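Local coordinates for uncharacterized SRPBCC domain-containing protein (Micromonospora chersina, PDB 6V04) that is of unknown function but, as a START/Bet v1-like protein encoded in the dynemicin biosynthetic locus, probably takes part in making that antibiotic, at residues A[165-170]-A[200-205]. Residues are numbered along the deposited sequence; the frame is centred on the assembly and turned at random.
Sequences LREETV and RDWQLD
Leu-204 lies over the backbone of the loop at Arg-166 and Glu-167, its CD2 methyl 3.4 Å from Glu-167 N and 3.6 Å from Arg-166 C. Glu-167 N, packed against this methyl, is buried with no hydrogen-bond partner in the model. The contact joins strand 196-205 to the loop between strand 151-157 and the short helix 170-173, in the second half of the chain, whose strand order and long C-terminal helix repeat those of the first, consistent with a second START/Bet v1-like (helix-grip) domain. The other methyl of Leu-204, CD1, rests 4.0 Å from Leu-165 CB, and Leu-210 of strand 209-214 touches both leucines. With CG of Trp-202 placed anti to its backbone nitrogen (chi1 177°), the indole extends to the loop, where Val-170 CG2 approaches the six-membered ring obliquely, 3.9 Å from Trp-202 CZ2. In the turn from Arg-166 to Val-170, Arg-166 O accepts from the amides of both Thr-169 and Val-170, while Arg-166 NE forms a salt bridge with Glu-207. Glu-167 is bent at chi2 (-62°), bringing its carboxylate along Leu-204 to the indole edge. There Trp-202 NE1 donates to the syn side of Glu-167 OE2 at 3.0 Å, the oxygen nearly in the ring plane and the carboxylate turned 44° from it.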
ATOM      1  N   LEU A 165      18.553   9.223   3.788  1.00 25.36           N
ATOM      2  CA  LEU A 165      18.255  10.622   3.524  1.00 24.74           C
ATOM      3  C   LEU A 165      19.478  11.499   3.750  1.00 26.87           C
ATOM      4  O   LEU A 165      19.497  12.382   4.621  1.00 28.56           O
ATOM      5  CB  LEU A 165      17.062  11.095   4.367  1.00 25.15           C
ATOM      6  CG  LEU A 165      15.766  10.341   4.058  1.00 24.69           C
ATOM      7  CD1 LEU A 165      14.601  10.929   4.851  1.00 31.21           C
ATOM      8  CD2 LEU A 165      15.463  10.367   2.551  1.00 26.52           C
ATOM      9  N   ARG A 166      20.510  11.266   2.942  1.00 27.43           N
ATOM     10  CA  ARG A 166      21.722  12.069   2.926  1.00 27.02           C
ATOM     11  C   ARG A 166      22.035  12.418   1.484  1.00 28.12           C
ATOM     12  O   ARG A 166      21.772  11.623   0.579  1.00 29.03           O
ATOM     13  CB  ARG A 166      22.904  11.327   3.518  1.00 30.30           C
ATOM     14  CG  ARG A 166      22.728  10.918   4.980  1.00 29.97           C
ATOM     15  CD  ARG A 166      23.826   9.966   5.374  1.00 32.26           C
ATOM     16  NE  ARG A 166      23.747   9.570   6.783  1.00 31.27           N
ATOM     17  CZ  ARG A 166      24.285   8.461   7.269  1.00 38.49           C
ATOM     18  NH1 ARG A 166      24.953   7.636   6.469  1.00 31.56           N
ATOM     19  NH2 ARG A 166      24.155   8.175   8.559  1.00 34.65           N
ATOM     20  N   GLU A 167      22.611  13.602   1.268  1.00 30.87           N
ATOM     21  CA  GLU A 167      22.927  13.955  -0.111  1.00 30.99           C
ATOM     22  C   GLU A 167      23.814  12.894  -0.737  1.00 34.40           C
ATOM     23  O   GLU A 167      23.675  12.590  -1.931  1.00 32.82           O
ATOM     24  CB  GLU A 167      23.592  15.329  -0.182  1.00 36.98           C
ATOM     25  CG  GLU A 167      22.607  16.502  -0.139  1.00 57.31           C
ATOM     26  CD  GLU A 167      21.626  16.525  -1.316  1.00 63.69           C
ATOM     27  OE1 GLU A 167      21.776  15.710  -2.255  1.00 57.96           O
ATOM     28  OE2 GLU A 167      20.700  17.367  -1.299  1.00 42.81           O
ATOM     29  N   GLU A 168      24.692  12.289   0.056  1.00 34.56           N
ATOM     30  CA  GLU A 168      25.639  11.308  -0.444  1.00 31.86           C
ATOM     31  C   GLU A 168      25.091   9.883  -0.472  1.00 33.32           C
ATOM     32  O   GLU A 168      25.813   8.980  -0.911  1.00 38.68           O
ATOM     33  CB  GLU A 168      26.930  11.358   0.386  1.00 37.00           C
ATOM     34  CG  GLU A 168      26.847  10.797   1.803  1.00 37.67           C
ATOM     35  CD  GLU A 168      26.492  11.835   2.853  1.00 40.83           C
ATOM     36  OE1 GLU A 168      25.992  12.927   2.499  1.00 34.55           O
ATOM     37  OE2 GLU A 168      26.733  11.554   4.049  1.00 41.40           O
ATOM     38  N   THR A 169      23.847   9.642  -0.027  1.00 28.52           N
ATOM     39  CA  THR A 169      23.246   8.311  -0.133  1.00 28.87           C
ATOM     40  C   THR A 169      21.990   8.234  -0.992  1.00 28.66           C
ATOM     41  O   THR A 169      21.580   7.121  -1.338  1.00 28.69           O
ATOM     42  CB  THR A 169      22.891   7.742   1.255  1.00 29.04           C
ATOM     43  OG1 THR A 169      21.948   8.599   1.911  1.00 30.07           O
ATOM     44  CG2 THR A 169      24.135   7.593   2.119  1.00 32.98           C
ATOM     45  N   VAL A 170      21.346   9.357  -1.336  1.00 27.80           N
ATOM     46  CA  VAL A 170      20.073   9.250  -2.048  1.00 27.48           C
ATOM     47  C   VAL A 170      20.238   8.551  -3.392  1.00 28.84           C
ATOM     48  O   VAL A 170      19.343   7.812  -3.818  1.00 28.21           O
ATOM     49  CB  VAL A 170      19.412  10.634  -2.211  1.00 26.14           C
ATOM     50  CG1 VAL A 170      18.815  11.095  -0.884  1.00 27.60           C
ATOM     51  CG2 VAL A 170      20.392  11.656  -2.779  1.00 32.48           C
ATOM     52  N   ARG A 200      11.786  18.536  -9.788  1.00 25.15           N
ATOM     53  CA  ARG A 200      11.847  19.936  -9.389  1.00 27.33           C
ATOM     54  C   ARG A 200      11.740  20.054  -7.872  1.00 26.37           C
ATOM     55  O   ARG A 200      11.228  19.165  -7.188  1.00 27.06           O
ATOM     56  CB  ARG A 200      10.717  20.776 -10.002  1.00 32.83           C
ATOM     57  CG  ARG A 200      10.625  20.747 -11.518  1.00 47.50           C
ATOM     58  CD  ARG A 200      11.777  21.477 -12.201  1.00 78.20           C
ATOM     59  NE  ARG A 200      11.323  22.195 -13.393  1.00 91.02           N
ATOM     60  CZ  ARG A 200      12.092  22.504 -14.434  1.00 99.73           C
ATOM     61  NH1 ARG A 200      13.371  22.152 -14.459  1.00 99.91           N
ATOM     62  NH2 ARG A 200      11.574  23.160 -15.465  1.00106.59           N
ATOM     63  N   ASP A 201      12.175  21.207  -7.364  1.00 28.50           N
ATOM     64  CA  ASP A 201      11.952  21.587  -5.964  1.00 30.89           C
ATOM     65  C   ASP A 201      12.521  20.562  -4.985  1.00 30.58           C
ATOM     66  O   ASP A 201      11.923  20.263  -3.948  1.00 30.02           O
ATOM     67  CB  ASP A 201      10.464  21.817  -5.703  1.00 31.54           C
ATOM     68  CG  ASP A 201       9.897  22.956  -6.541  1.00 45.82           C
ATOM     69  OD1 ASP A 201      10.635  23.931  -6.789  1.00 51.50           O
ATOM     70  OD2 ASP A 201       8.723  22.872  -6.955  1.00 53.92           O
ATOM     71  N   TRP A 202      13.709  20.048  -5.283  1.00 27.81           N
ATOM     72  CA  TRP A 202      14.383  19.134  -4.362  1.00 28.44           C
ATOM     73  C   TRP A 202      14.698  19.838  -3.046  1.00 27.71           C
ATOM     74  O   TRP A 202      15.361  20.880  -3.044  1.00 30.56           O
ATOM     75  CB  TRP A 202      15.671  18.632  -5.012  1.00 29.80           C
ATOM     76  CG  TRP A 202      16.543  17.731  -4.175  1.00 29.38           C
ATOM     77  CD1 TRP A 202      17.545  18.113  -3.330  1.00 34.55           C
ATOM     78  CD2 TRP A 202      16.510  16.300  -4.138  1.00 27.99           C
ATOM     79  NE1 TRP A 202      18.128  17.003  -2.754  1.00 33.26           N
ATOM     80  CE2 TRP A 202      17.510  15.880  -3.235  1.00 30.88           C
ATOM     81  CE3 TRP A 202      15.726  15.333  -4.769  1.00 27.74           C
ATOM     82  CZ2 TRP A 202      17.758  14.542  -2.975  1.00 31.97           C
ATOM     83  CZ3 TRP A 202      15.968  14.005  -4.502  1.00 29.76           C
ATOM     84  CH2 TRP A 202      16.969  13.619  -3.613  1.00 32.30           C
ATOM     85  N   GLN A 203      14.221  19.273  -1.933  1.00 29.66           N
ATOM     86  CA  GLN A 203      14.488  19.810  -0.598  1.00 30.88           C
ATOM     87  C   GLN A 203      14.794  18.643   0.332  1.00 26.18           C
ATOM     88  O   GLN A 203      13.898  17.873   0.681  1.00 29.03           O
ATOM     89  CB  GLN A 203      13.306  20.622  -0.067  1.00 34.40           C
ATOM     90  CG  GLN A 203      12.960  21.861  -0.888  1.00 38.08           C
ATOM     91  CD  GLN A 203      14.065  22.900  -0.912  1.00 65.45           C
ATOM     92  OE1 GLN A 203      14.892  22.970  -0.002  1.00 64.08           O
ATOM     93  NE2 GLN A 203      14.082  23.717  -1.961  1.00 75.71           N
ATOM     94  N   LEU A 204      16.046  18.527   0.754  1.00 32.11           N
ATOM     95  CA  LEU A 204      16.461  17.439   1.632  1.00 34.31           C
ATOM     96  C   LEU A 204      16.807  18.007   3.000  1.00 31.28           C
ATOM     97  O   LEU A 204      17.678  18.875   3.112  1.00 33.35           O
ATOM     98  CB  LEU A 204      17.652  16.686   1.039  1.00 30.51           C
ATOM     99  CG  LEU A 204      18.263  15.593   1.919  1.00 34.50           C
ATOM    100  CD1 LEU A 204      17.228  14.541   2.277  1.00 36.13           C
ATOM    101  CD2 LEU A 204      19.446  14.949   1.214  1.00 38.36           C
ATOM    102  N   ASP A 205      16.103  17.526   4.029  1.00 29.98           N
ATOM    103  CA  ASP A 205      16.426  17.788   5.432  1.00 32.25           C
ATOM    104  C   ASP A 205      17.152  16.536   5.918  1.00 27.82           C
ATOM    105  O   ASP A 205      16.528  15.494   6.128  1.00 30.42           O
ATOM    106  CB  ASP A 205      15.152  18.072   6.222  1.00 33.40           C
ATOM    107  CG  ASP A 205      15.421  18.533   7.645  1.00 41.29           C
ATOM    108  OD1 ASP A 205      16.590  18.795   8.011  1.00 41.96           O
ATOM    109  OD2 ASP A 205      14.435  18.640   8.404  1.00 45.65           O
TER